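Side-chain contacts in uncharacterized protein (Deinococcus radiodurans, PDB 2A1V), which is of unknown function but belongs to the YjbR (DUF419) family and folds as an antiparallel sheet flanked by helices: residues A[18-23]-A[110-115]; A[25-28]-A[33-36]. All blocks are in the same frame, centred on the assembly; numbering follows the deposited sequence.

Overall arrangement
Both contacts lie around the first, outermost strand of the sheet in a small alpha/beta domain. In contact 1 the loop that leads from helix 10-17 into strand 23-26 is fastened to helix 101-119; in contact 2 that strand, once begun, pairs with strand 33-38 as a hairpin. One joins residues about ninety positions apart, the other is local in sequence, and their centres lie about 14 Å apart. They meet where OD1 of Asp18 is 4.1 Å from OE2 of Glu25, like charges that are probably offset by the salt bridge from OE1 of Glu25 to Arg14. Strand 43-51 touches both through Tyr47, which neighbours Tyr112 and Phe36.

Contact 1. Residues A[18-23]-A[110-115]; sequences DELPHS and GSYLLV
The phenol OH of Tyr112 donates to the backbone O of Pro21 over 2.6 Å, a short bond that ties helix 101-119 to the turn before strand 23-26. The oxygen is met in the carbonyl plane, on a lone pair, with a C=O...donor angle of 129°, and it lies at the edge of the tyrosine ring. Pro21 also brings its CD to 3.2 Å from the same OH, the two side chains crossing at about a right angle. Leu20 works on a face instead: its CB stands 3.6 Å above the plane, offset toward the rim, and makes a CH-pi contact 3.9 Å from the Tyr112 ring centroid. Its CD1 continues along the ring toward CG of Tyr112, the two side chains sliding past each other in opposite directions. With CG of Tyr112 anti to the backbone N (chi1 172°), the ring reaches away from the helix to the type II turn of Leu20 to Ser23. Tyr47 meets the Tyr112 ring edge-to-face, and Val38 also touches it. A phenylalanine in place of Tyr112 could keep the contact with Leu20 but would probably leave the Pro21 carbonyl without this donor and the turn less firmly fixed to the helix. The phenol OH of a buried tyrosine is thus satisfied by a backbone carbonyl at the ring edge, while a leucine packs on a face.

Contact 2. Residues A[25-28]-A[33-36]; sequences ETFP and TLVF
Two backbone hydrogen bonds join Thr26 and Val35 as an antiparallel hydrogen-bonded pair of the hairpin: Thr26 N to Val35 O at 3.0 Å, and Val35 N to Thr26 O at 2.8 Å. Weaker CA-H...O contacts extend the pairing, from Glu25 CA to Val35 O and from Phe27 CA to Thr33 O.

Apolar contacts occupy both faces. On that of Glu25 and Phe36, the non-hydrogen-bonded pair, the two side chains lie side by side and point the same way, CG of Glu25 being 3.6 Å from CE2 of Phe36. Further along, CD1 of Leu34 sits over a face of the Phe27 ring in a CH-pi contact, 4.1 Å from its centroid; with CG of Leu34 anti to the backbone N (chi1 -176°) and chi2 near 60°, this methyl is brought over the ring. On the face of Thr26 and Val35, CD of Pro28 presses tightly against CG2 of Val35 at 3.3 Å.

Charge enters through Glu25, whose OE1 forms a salt bridge with Arg14 of helix 10-17. Glu25 thus plays two parts: its CG packs on Phe36, and its carboxylate ties the edge strand to that helix.

Contact 1. Residues A[18-23]-A[110-115]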
ATOM      1  N   ASP A  18      -1.653  -1.058  10.653  1.00 21.32           N
ATOM      2  CA  ASP A  18      -2.354  -1.045  11.937  1.00 22.40           C
ATOM      3  C   ASP A  18      -2.545   0.391  12.446  1.00 23.20           C
ATOM      4  O   ASP A  18      -3.463   0.643  13.209  1.00 24.56           O
ATOM      5  CB  ASP A  18      -1.576  -1.820  13.023  1.00 22.11           C
ATOM      6  CG  ASP A  18      -1.770  -3.328  12.961  1.00 22.24           C
ATOM      7  OD1 ASP A  18      -2.608  -3.857  12.195  1.00 26.75           O
ATOM      8  OD2 ASP A  18      -1.056  -4.008  13.704  1.00 22.28           O
ATOM      9  N   GLU A  19      -1.663   1.305  12.055  1.00 23.43           N
ATOM     10  CA  GLU A  19      -1.759   2.724  12.441  1.00 23.83           C
ATOM     11  C   GLU A  19      -2.655   3.617  11.556  1.00 22.35           C
ATOM     12  O   GLU A  19      -2.832   4.809  11.865  1.00 21.81           O
ATOM     13  CB  GLU A  19      -0.414   3.379  12.323  1.00 24.16           C
ATOM     14  CG  GLU A  19       0.729   2.630  12.864  1.00 28.66           C
ATOM     15  CD  GLU A  19       1.988   3.217  12.283  1.00 31.02           C
ATOM     16  OE1 GLU A  19       1.819   3.890  11.208  1.00 43.31           O
ATOM     17  OE2 GLU A  19       3.102   3.004  12.858  1.00 36.34           O
ATOM     18  N   LEU A  20      -3.116   3.078  10.427  1.00 20.84           N
ATOM     19  CA  LEU A  20      -3.877   3.855   9.452  1.00 19.99           C
ATOM     20  C   LEU A  20      -5.348   3.706   9.799  1.00 19.14           C
ATOM     21  O   LEU A  20      -5.836   2.594  10.011  1.00 18.14           O
ATOM     22  CB  LEU A  20      -3.602   3.373   8.048  1.00 19.34           C
ATOM     23  CG  LEU A  20      -2.129   3.293   7.707  1.00 19.98           C
ATOM     24  CD1 LEU A  20      -1.856   2.652   6.332  1.00 16.73           C
ATOM     25  CD2 LEU A  20      -1.523   4.686   7.834  1.00 21.80           C
ATOM     26  N   PRO A  21      -6.045   4.849   9.934  1.00 19.22           N
ATOM     27  CA  PRO A  21      -7.436   4.850  10.320  1.00 18.64           C
ATOM     28  C   PRO A  21      -8.339   4.109   9.352  1.00 18.26           C
ATOM     29  O   PRO A  21      -8.242   4.289   8.131  1.00 17.76           O
ATOM     30  CB  PRO A  21      -7.797   6.358  10.358  1.00 17.57           C
ATOM     31  CG  PRO A  21      -6.481   7.040  10.593  1.00 18.23           C
ATOM     32  CD  PRO A  21      -5.536   6.237   9.769  1.00 19.17           C
ATOM     33  N   HIS A  22      -9.222   3.320   9.951  1.00 17.27           N
ATOM     34  CA  HIS A  22     -10.211   2.485   9.262  1.00 18.42           C
ATOM     35  C   HIS A  22      -9.642   1.463   8.258  1.00 19.30           C
ATOM     36  O   HIS A  22     -10.268   1.174   7.204  1.00 18.53           O
ATOM     37  CB  HIS A  22     -11.253   3.353   8.614  1.00 19.10           C
ATOM     38  CG  HIS A  22     -11.882   4.321   9.546  1.00 20.30           C
ATOM     39  ND1 HIS A  22     -12.844   3.948  10.465  1.00 21.50           N
ATOM     40  CD2 HIS A  22     -11.667   5.650   9.725  1.00 20.93           C
ATOM     41  CE1 HIS A  22     -13.220   5.018  11.145  1.00 21.61           C
ATOM     42  NE2 HIS A  22     -12.525   6.063  10.713  1.00 19.88           N
ATOM     43  N   SER A  23      -8.475   0.890   8.613  1.00 18.91           N
ATOM     44  CA  SER A  23      -7.868  -0.097   7.776  1.00 19.55           C
ATOM     45  C   SER A  23      -8.323  -1.454   8.309  1.00 19.43           C
ATOM     46  O   SER A  23      -8.600  -1.605   9.504  1.00 17.52           O
ATOM     47  CB  SER A  23      -6.351   0.008   7.736  1.00 19.31           C
ATOM     48  OG  SER A  23      -5.806  -1.103   7.022  1.00 20.24           O
ATOM     49  N   GLY A 110       1.391   6.270   1.038  1.00 17.07           N
ATOM     50  CA  GLY A 110       0.884   7.008  -0.105  1.00 16.69           C
ATOM     51  C   GLY A 110      -0.298   6.338  -0.812  1.00 17.05           C
ATOM     52  O   GLY A 110      -1.234   7.027  -1.304  1.00 17.46           O
ATOM     53  N   SER A 111      -0.242   5.004  -0.909  1.00 15.98           N
ATOM     54  CA  SER A 111      -1.276   4.221  -1.593  1.00 15.82           C
ATOM     55  C   SER A 111      -2.614   4.360  -0.816  1.00 16.07           C
ATOM     56  O   SER A 111      -3.637   4.678  -1.387  1.00 15.19           O
ATOM     57  CB  SER A 111      -0.846   2.743  -1.701  1.00 15.75           C
ATOM     58  OG  SER A 111      -1.852   1.955  -2.318  1.00 14.95           O
ATOM     59  N   TYR A 112      -2.541   4.170   0.502  1.00 15.73           N
ATOM     60  CA  TYR A 112      -3.637   4.471   1.449  1.00 16.46           C
ATOM     61  C   TYR A 112      -4.229   5.864   1.234  1.00 16.36           C
ATOM     62  O   TYR A 112      -5.440   5.997   1.099  1.00 16.57           O
ATOM     63  CB  TYR A 112      -3.155   4.315   2.915  1.00 16.24           C
ATOM     64  CG  TYR A 112      -4.129   4.775   3.984  1.00 14.83           C
ATOM     65  CD1 TYR A 112      -4.171   6.092   4.364  1.00 17.37           C
ATOM     66  CD2 TYR A 112      -5.048   3.888   4.561  1.00 16.23           C
ATOM     67  CE1 TYR A 112      -5.096   6.538   5.281  1.00 17.05           C
ATOM     68  CE2 TYR A 112      -5.954   4.297   5.508  1.00 16.25           C
ATOM     69  CZ  TYR A 112      -5.975   5.635   5.872  1.00 17.04           C
ATOM     70  OH  TYR A 112      -6.854   6.089   6.812  1.00 14.15           O
ATOM     71  N   LEU A 113      -3.388   6.898   1.238  1.00 17.14           N
ATOM     72  CA  LEU A 113      -3.880   8.292   1.041  1.00 17.62           C
ATOM     73  C   LEU A 113      -4.577   8.507  -0.292  1.00 17.65           C
ATOM     74  O   LEU A 113      -5.650   9.149  -0.375  1.00 17.09           O
ATOM     75  CB  LEU A 113      -2.766   9.304   1.192  1.00 17.48           C
ATOM     76  CG  LEU A 113      -2.402   9.547   2.653  1.00 24.08           C
ATOM     77  CD1 LEU A 113      -0.998  10.278   2.744  1.00 28.22           C
ATOM     78  CD2 LEU A 113      -3.503  10.350   3.363  1.00 22.96           C
ATOM     79  N   LEU A 114      -3.972   7.952  -1.329  1.00 17.79           N
ATOM     80  CA  LEU A 114      -4.514   8.093  -2.671  1.00 18.38           C
ATOM     81  C   LEU A 114      -5.885   7.468  -2.697  1.00 17.51           C
ATOM     82  O   LEU A 114      -6.836   8.018  -3.240  1.00 16.24           O
ATOM     83  CB  LEU A 114      -3.557   7.416  -3.653  1.00 18.83           C
ATOM     84  CG  LEU A 114      -3.762   7.245  -5.134  1.00 22.32           C
ATOM     85  CD1 LEU A 114      -2.344   7.012  -5.790  1.00 24.60           C
ATOM     86  CD2 LEU A 114      -4.691   6.086  -5.414  1.00 26.72           C
ATOM     87  N   VAL A 115      -5.997   6.282  -2.130  1.00 16.70           N
ATOM     88  CA  VAL A 115      -7.284   5.618  -2.089  1.00 18.65           C
ATOM     89  C   VAL A 115      -8.356   6.410  -1.324  1.00 17.98           C
ATOM     90  O   VAL A 115      -9.472   6.522  -1.785  1.00 17.17           O
ATOM     91  CB  VAL A 115      -7.191   4.145  -1.625  1.00 18.14           C
ATOM     92  CG1 VAL A 115      -8.563   3.565  -1.436  1.00 19.70           C
ATOM     93  CG2 VAL A 115      -6.387   3.310  -2.626  1.00 20.14           C
TER

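Contact 2. Residues A[25-28]-A[33-36]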
ATOM      1  N   GLU A  25      -7.897  -5.903   7.389  1.00 20.63           N
ATOM      2  CA  GLU A  25      -7.298  -7.021   6.712  1.00 20.55           C
ATOM      3  C   GLU A  25      -8.330  -8.072   6.362  1.00 20.15           C
ATOM      4  O   GLU A  25      -9.229  -8.366   7.141  1.00 20.65           O
ATOM      5  CB  GLU A  25      -6.263  -7.662   7.603  1.00 20.81           C
ATOM      6  CG  GLU A  25      -5.066  -6.776   7.849  1.00 21.00           C
ATOM      7  CD  GLU A  25      -4.082  -7.453   8.806  1.00 22.01           C
ATOM      8  OE1 GLU A  25      -4.155  -8.684   8.919  1.00 24.41           O
ATOM      9  OE2 GLU A  25      -3.241  -6.784   9.422  1.00 25.44           O
ATOM     10  N   THR A  26      -8.211  -8.610   5.161  1.00 19.37           N
ATOM     11  CA  THR A  26      -9.065  -9.689   4.659  1.00 19.02           C
ATOM     12  C   THR A  26      -8.262 -10.536   3.672  1.00 18.38           C
ATOM     13  O   THR A  26      -7.159 -10.145   3.235  1.00 16.99           O
ATOM     14  CB  THR A  26     -10.357  -9.204   3.908  1.00 19.88           C
ATOM     15  OG1 THR A  26     -10.046  -8.231   2.899  1.00 19.07           O
ATOM     16  CG2 THR A  26     -11.377  -8.670   4.876  1.00 21.97           C
ATOM     17  N   PHE A  27      -8.834 -11.694   3.363  1.00 17.22           N
ATOM     18  CA  PHE A  27      -8.342 -12.625   2.357  1.00 18.46           C
ATOM     19  C   PHE A  27      -9.523 -12.923   1.397  1.00 19.07           C
ATOM     20  O   PHE A  27     -10.175 -13.937   1.536  1.00 17.52           O
ATOM     21  CB  PHE A  27      -7.880 -13.936   3.026  1.00 18.26           C
ATOM     22  CG  PHE A  27      -6.577 -13.840   3.765  1.00 17.40           C
ATOM     23  CD1 PHE A  27      -5.380 -14.073   3.122  1.00 15.99           C
ATOM     24  CD2 PHE A  27      -6.554 -13.547   5.107  1.00 17.74           C
ATOM     25  CE1 PHE A  27      -4.176 -14.033   3.803  1.00 15.91           C
ATOM     26  CE2 PHE A  27      -5.334 -13.481   5.810  1.00 18.27           C
ATOM     27  CZ  PHE A  27      -4.158 -13.736   5.161  1.00 18.09           C
ATOM     28  N   PRO A  28      -9.860 -11.977   0.490  1.00 19.64           N
ATOM     29  CA  PRO A  28     -11.071 -12.138  -0.341  1.00 19.78           C
ATOM     30  C   PRO A  28     -10.934 -13.093  -1.553  1.00 20.15           C
ATOM     31  O   PRO A  28     -11.906 -13.328  -2.278  1.00 19.84           O
ATOM     32  CB  PRO A  28     -11.344 -10.699  -0.833  1.00 19.94           C
ATOM     33  CG  PRO A  28      -9.971 -10.074  -0.887  1.00 18.77           C
ATOM     34  CD  PRO A  28      -9.134 -10.723   0.177  1.00 18.81           C
ATOM     35  N   THR A  33      -3.558 -14.413  -0.565  1.00 18.63           N
ATOM     36  CA  THR A  33      -3.473 -12.966  -0.771  1.00 18.57           C
ATOM     37  C   THR A  33      -4.177 -12.139   0.365  1.00 18.01           C
ATOM     38  O   THR A  33      -5.403 -12.043   0.485  1.00 16.48           O
ATOM     39  CB  THR A  33      -3.968 -12.580  -2.185  1.00 18.59           C
ATOM     40  OG1 THR A  33      -3.274 -13.371  -3.183  1.00 19.90           O
ATOM     41  CG2 THR A  33      -3.678 -11.058  -2.456  1.00 19.25           C
ATOM     42  N   LEU A  34      -3.343 -11.585   1.220  1.00 18.80           N
ATOM     43  CA  LEU A  34      -3.734 -10.601   2.205  1.00 18.65           C
ATOM     44  C   LEU A  34      -4.010  -9.233   1.539  1.00 17.99           C
ATOM     45  O   LEU A  34      -3.179  -8.685   0.807  1.00 16.30           O
ATOM     46  CB  LEU A  34      -2.628 -10.463   3.238  1.00 18.66           C
ATOM     47  CG  LEU A  34      -2.868  -9.543   4.435  1.00 19.65           C
ATOM     48  CD1 LEU A  34      -4.107  -9.946   5.330  1.00 20.30           C
ATOM     49  CD2 LEU A  34      -1.591  -9.514   5.256  1.00 20.18           C
ATOM     50  N   VAL A  35      -5.198  -8.710   1.818  1.00 17.83           N
ATOM     51  CA  VAL A  35      -5.673  -7.452   1.249  1.00 17.02           C
ATOM     52  C   VAL A  35      -5.985  -6.455   2.372  1.00 16.22           C
ATOM     53  O   VAL A  35      -6.687  -6.752   3.324  1.00 15.45           O
ATOM     54  CB  VAL A  35      -6.900  -7.685   0.359  1.00 17.05           C
ATOM     55  CG1 VAL A  35      -7.303  -6.400  -0.360  1.00 17.71           C
ATOM     56  CG2 VAL A  35      -6.637  -8.784  -0.677  1.00 17.14           C
ATOM     57  N   PHE A  36      -5.381  -5.288   2.268  1.00 16.29           N
ATOM     58  CA  PHE A  36      -5.652  -4.166   3.160  1.00 16.15           C
ATOM     59  C   PHE A  36      -6.608  -3.231   2.461  1.00 15.65           C
ATOM     60  O   PHE A  36      -6.367  -2.787   1.324  1.00 15.39           O
ATOM     61  CB  PHE A  36      -4.375  -3.422   3.557  1.00 16.07           C
ATOM     62  CG  PHE A  36      -3.351  -4.289   4.203  1.00 18.06           C
ATOM     63  CD1 PHE A  36      -2.413  -4.971   3.435  1.00 16.57           C
ATOM     64  CD2 PHE A  36      -3.306  -4.402   5.592  1.00 17.68           C
ATOM     65  CE1 PHE A  36      -1.446  -5.788   4.027  1.00 16.77           C
ATOM     66  CE2 PHE A  36      -2.329  -5.180   6.210  1.00 18.10           C
ATOM     67  CZ  PHE A  36      -1.402  -5.883   5.434  1.00 18.62           C
TER